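Local coordinates for protein 16S rRNA (adenine(1408)-N(1))-methyltransferase (Catenulispora acidiphila, PDB 4X1O) that probably transfers a methyl group from S-adenosyl-L-methionine to N1 of adenine 1408 in 16S ribosomal RNA, a modification associated with aminoglycoside resistance, at residues A[50-55]-A[73-78]; A[61-66]-A[101-106]. One frame throughout, in Å; residues are numbered along the deposited sequence.

Contact 1. Residues A[50-55]-A[73-78]; sequences ILVDVG and LVVGVD
Five backbone hydrogen bonds tie residues 50-55 to residues 73-78 as neighbouring parallel strands, the two strands of a beta-alpha-beta unit whose connection is helix 60-68, in the Rossmann-like sheet of a class I methyltransferase. The donors alternate between the strands: Leu-51 N reaches Leu-73 O, Val-75 N reaches Leu-51 O, Asp-53 N reaches Val-75 O, Val-77 N reaches Asp-53 O, and Gly-55 N closes the series on Val-77 O. The shortest is Val-75 N to Leu-51 O at 2.7 Å. The bond from Asp-53 N to Val-75 O bends most, to 149° at the hydrogen. Val-52 CA also makes a CA-H...O contact with Val-75 O, 3.3 Å away. The short segment axes make an angle of 20°, consistent with ordinary sheet twist.

Ile-50, Val-52, Val-54, Leu-73, Val-75 and Val-77 share one face of the sheet. Val-52 divides its branches between two partners there: CG2 lies alongside Val-75 CB, while CG1, anti to the backbone N (chi1 173°), runs forward to Val-77 CG2 at 3.7 Å. Ile-50 and Leu-73 point the same way, CG1 beside CB, and helix 37-46 packs over this end through Trp-40 and Gln-44. On the face of Leu-51, Asp-53 and Val-74, helix 60-68 is the cover, and Asp-53 OD2 rests 3.7 Å from Val-74 CG1.

At the C-terminal ends lies Asp-78, which binds S-adenosyl-L-methionine in this protein. Its carboxylate is held by two backbone amides, OD1 by Ala-80 N and OD2 by Thr-56 N, and this hold leaves OD2 3.3 Å from Gly-55 CA.

Contact 2. Residues A[61-66]-A[101-106]; sequences TAYRQA and PNLVLV
Leu-103 and Ala-66 bury the most surface here, 71 and 64 Å², followed by Asn-102 with 41 Å². Leu-103 reaches from the start of strand 103-106 to the helix of residues 61-66, and each part of its side chain has a separate partner. CB sits 3.9 Å from Ala-66 CB. Its CG is turned away from the backbone N, which carries the branch one turn back along the helix, where CD1 meets Ala-62 CB at 3.8 Å and CD2 lies 3.9 Å from Tyr-63 CA. CD2 also comes near the plane of the Tyr-63 ring, at its edge and not over a face.

The small methyls of Ala-62 and Ala-66 both point toward the strand, which lets the leucine lie close against the helix. Asn-102 adds the polar part: ND2 donates to Ala-66 O at 3.0 Å, almost straight at the hydrogen (172°) and in the plane of its own amide, but meeting the carbonyl from the side, with a C=O...N angle of 113°. The same ND2 is also bonded to Trp-72 O, so one amide nitrogen bridges the helix and Trp-72, the first residue of strand 72-78. Thr-87 and Ala-91 of helix 85-91 also touch Leu-103.

Helix and strand run roughly antiparallel, at 156°, with their axes 9.0 Å apart: the packing of a crossover helix on the sheet of an alpha/beta Rossmann-like methyltransferase fold.

Contact 1 joins two strands of the sheet, and contact 2 sets the helix connecting them against strand 103-107, the strand beyond 72-78 in the sheet; their centres are 7 Å apart. Strand 72-78 links the two directly: Gly-76 N lies 2.8 Å from Val-104 O and Gly-76 O 2.7 Å from Val-106 N, probable hydrogen bonds that continue the parallel sheet. The segments alternate along the chain, as expected for successive beta-alpha-beta units. Both contacts hold residues of the S-adenosyl-L-methionine site, Asp-78 in contact 1 and Thr-61 in contact 2, although no cofactor is bound here. The Ile-110 side chain comes within about 4 Å of that of Val-54 (nearest atoms), and Leu-133 is about as near to Gly-55.

Contact 1. Residues A[50-55]-A[73-78]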
# COMPACT_ATOMS: atom_id res chain seq x y z
N ILE A 50 -6.42 -5.42 -10.53
CA ILE A 50 -6.60 -5.48 -9.09
C ILE A 50 -5.40 -4.83 -8.44
O ILE A 50 -4.27 -5.26 -8.63
CB ILE A 50 -6.75 -6.90 -8.59
CG1 ILE A 50 -8.00 -7.52 -9.23
CG2 ILE A 50 -6.83 -6.93 -7.06
CD1 ILE A 50 -8.03 -9.00 -9.24
N LEU A 51 -5.67 -3.77 -7.68
CA LEU A 51 -4.62 -3.01 -7.02
C LEU A 51 -4.70 -3.25 -5.54
O LEU A 51 -5.77 -3.10 -4.94
CB LEU A 51 -4.76 -1.52 -7.33
CG LEU A 51 -3.87 -0.54 -6.59
CD1 LEU A 51 -2.42 -0.74 -6.99
CD2 LEU A 51 -4.32 0.88 -6.88
N VAL A 52 -3.59 -3.65 -4.94
CA VAL A 52 -3.59 -3.80 -3.49
C VAL A 52 -2.70 -2.72 -2.89
O VAL A 52 -1.52 -2.64 -3.21
CB VAL A 52 -3.13 -5.20 -3.06
CG1 VAL A 52 -3.00 -5.26 -1.52
CG2 VAL A 52 -4.15 -6.25 -3.53
N ASP A 53 -3.32 -1.85 -2.09
CA ASP A 53 -2.63 -0.83 -1.31
C ASP A 53 -2.37 -1.37 0.07
O ASP A 53 -3.29 -1.56 0.85
CB ASP A 53 -3.44 0.45 -1.19
CG ASP A 53 -3.65 1.13 -2.51
OD1 ASP A 53 -2.74 1.13 -3.36
OD2 ASP A 53 -4.75 1.67 -2.68
N VAL A 54 -1.10 -1.60 0.40
CA VAL A 54 -0.78 -2.13 1.71
C VAL A 54 -0.40 -0.96 2.60
O VAL A 54 0.51 -0.20 2.27
CB VAL A 54 0.36 -3.16 1.64
CG1 VAL A 54 0.65 -3.72 3.03
CG2 VAL A 54 -0.00 -4.28 0.67
N GLY A 55 -1.08 -0.82 3.73
CA GLY A 55 -0.96 0.40 4.51
C GLY A 55 -1.78 1.48 3.80
O GLY A 55 -1.51 1.82 2.65
N LEU A 73 -10.25 -2.99 -9.23
CA LEU A 73 -10.63 -3.41 -7.89
C LEU A 73 -9.51 -2.93 -6.96
O LEU A 73 -8.37 -3.35 -7.10
CB LEU A 73 -10.80 -4.92 -7.82
CG LEU A 73 -11.34 -5.47 -6.49
CD1 LEU A 73 -12.74 -4.93 -6.21
CD2 LEU A 73 -11.36 -6.99 -6.54
N VAL A 74 -9.83 -2.00 -6.06
CA VAL A 74 -8.83 -1.37 -5.23
C VAL A 74 -8.98 -1.95 -3.84
O VAL A 74 -10.00 -1.77 -3.20
CB VAL A 74 -8.99 0.16 -5.19
CG1 VAL A 74 -7.98 0.79 -4.22
CG2 VAL A 74 -8.85 0.74 -6.60
N VAL A 75 -7.96 -2.65 -3.38
CA VAL A 75 -8.03 -3.36 -2.10
C VAL A 75 -7.08 -2.72 -1.13
O VAL A 75 -5.88 -2.79 -1.33
CB VAL A 75 -7.67 -4.85 -2.26
CG1 VAL A 75 -7.87 -5.59 -0.96
CG2 VAL A 75 -8.50 -5.45 -3.38
N GLY A 76 -7.61 -2.10 -0.07
CA GLY A 76 -6.75 -1.49 0.92
C GLY A 76 -6.59 -2.44 2.09
O GLY A 76 -7.57 -2.94 2.62
N VAL A 77 -5.35 -2.70 2.49
CA VAL A 77 -5.09 -3.67 3.54
C VAL A 77 -4.35 -3.00 4.67
O VAL A 77 -3.22 -2.57 4.49
CB VAL A 77 -4.24 -4.87 3.04
CG1 VAL A 77 -4.18 -5.94 4.11
CG2 VAL A 77 -4.82 -5.43 1.74
N ASP A 78 -4.96 -2.93 5.84
CA ASP A 78 -4.32 -2.26 6.97
C ASP A 78 -4.84 -2.85 8.28
O ASP A 78 -6.02 -3.16 8.37
CB ASP A 78 -4.58 -0.75 6.92
CG ASP A 78 -3.62 0.05 7.77
OD1 ASP A 78 -3.71 -0.05 9.02
OD2 ASP A 78 -2.78 0.78 7.20

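Contact 2. Residues A[61-66]-A[101-106]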
# COMPACT_ATOMS: atom_id res chain seq x y z
N THR A 61 -6.53 7.79 0.05
CA THR A 61 -5.78 7.63 -1.19
C THR A 61 -6.35 6.47 -2.02
O THR A 61 -6.51 6.59 -3.24
CB THR A 61 -4.28 7.42 -0.89
OG1 THR A 61 -3.82 8.52 -0.11
CG2 THR A 61 -3.48 7.34 -2.18
N ALA A 62 -6.66 5.36 -1.35
CA ALA A 62 -7.28 4.21 -1.99
C ALA A 62 -8.65 4.58 -2.56
O ALA A 62 -9.01 4.18 -3.66
CB ALA A 62 -7.42 3.06 -1.00
N TYR A 63 -9.40 5.35 -1.78
CA TYR A 63 -10.72 5.80 -2.23
C TYR A 63 -10.62 6.62 -3.52
O TYR A 63 -11.37 6.39 -4.45
CB TYR A 63 -11.36 6.63 -1.13
CG TYR A 63 -12.64 7.33 -1.53
CD1 TYR A 63 -13.84 6.63 -1.61
CD2 TYR A 63 -12.66 8.69 -1.81
CE1 TYR A 63 -15.03 7.28 -1.96
CE2 TYR A 63 -13.83 9.35 -2.17
CZ TYR A 63 -15.01 8.64 -2.25
OH TYR A 63 -16.17 9.31 -2.60
N ARG A 64 -9.67 7.55 -3.57
CA ARG A 64 -9.48 8.37 -4.75
C ARG A 64 -9.05 7.54 -5.96
O ARG A 64 -9.48 7.83 -7.07
CB ARG A 64 -8.47 9.49 -4.48
CG ARG A 64 -8.98 10.54 -3.48
CD ARG A 64 -8.03 11.73 -3.36
NE ARG A 64 -7.96 12.48 -4.61
CZ ARG A 64 -6.83 12.86 -5.20
NH1 ARG A 64 -5.66 12.56 -4.64
NH2 ARG A 64 -6.86 13.54 -6.34
N GLN A 65 -8.21 6.52 -5.74
CA GLN A 65 -7.89 5.58 -6.82
C GLN A 65 -9.13 4.87 -7.34
O GLN A 65 -9.32 4.75 -8.54
CB GLN A 65 -6.89 4.53 -6.35
CG GLN A 65 -5.50 5.07 -6.08
CD GLN A 65 -4.66 4.07 -5.32
OE1 GLN A 65 -5.20 3.17 -4.68
NE2 GLN A 65 -3.35 4.21 -5.40
N ALA A 66 -9.95 4.38 -6.42
CA ALA A 66 -11.15 3.66 -6.79
C ALA A 66 -12.10 4.56 -7.59
O ALA A 66 -12.71 4.11 -8.56
CB ALA A 66 -11.85 3.11 -5.53
N PRO A 101 -17.95 1.24 -5.07
CA PRO A 101 -18.24 -0.17 -4.84
C PRO A 101 -17.05 -1.03 -5.18
O PRO A 101 -17.01 -2.19 -4.77
CB PRO A 101 -19.43 -0.45 -5.77
CG PRO A 101 -19.22 0.52 -6.89
CD PRO A 101 -18.69 1.77 -6.24
N ASN A 102 -16.08 -0.48 -5.91
CA ASN A 102 -14.86 -1.21 -6.24
C ASN A 102 -13.73 -1.07 -5.23
O ASN A 102 -12.61 -1.49 -5.50
CB ASN A 102 -14.34 -0.75 -7.60
CG ASN A 102 -14.09 0.75 -7.65
OD1 ASN A 102 -14.80 1.55 -7.03
ND2 ASN A 102 -13.09 1.15 -8.42
N LEU A 103 -14.01 -0.40 -4.12
CA LEU A 103 -13.07 -0.31 -3.03
C LEU A 103 -13.38 -1.37 -1.97
O LEU A 103 -14.52 -1.49 -1.47
CB LEU A 103 -13.09 1.10 -2.42
CG LEU A 103 -12.16 1.35 -1.24
CD1 LEU A 103 -10.70 1.31 -1.76
CD2 LEU A 103 -12.46 2.68 -0.59
N VAL A 104 -12.37 -2.15 -1.64
CA VAL A 104 -12.48 -3.16 -0.60
C VAL A 104 -11.45 -2.87 0.48
O VAL A 104 -10.25 -2.85 0.22
CB VAL A 104 -12.26 -4.58 -1.16
CG1 VAL A 104 -12.45 -5.61 -0.06
CG2 VAL A 104 -13.22 -4.86 -2.31
N LEU A 105 -11.93 -2.63 1.70
CA LEU A 105 -11.03 -2.31 2.80
C LEU A 105 -10.92 -3.51 3.72
O LEU A 105 -11.89 -3.92 4.36
CB LEU A 105 -11.52 -1.07 3.56
CG LEU A 105 -11.62 0.16 2.66
CD1 LEU A 105 -12.33 1.33 3.36
CD2 LEU A 105 -10.24 0.59 2.15
N VAL A 106 -9.71 -4.08 3.77
CA VAL A 106 -9.43 -5.32 4.49
C VAL A 106 -8.67 -5.06 5.78
O VAL A 106 -7.65 -4.37 5.77
CB VAL A 106 -8.56 -6.29 3.62
CG1 VAL A 106 -8.18 -7.55 4.41
CG2 VAL A 106 -9.29 -6.64 2.32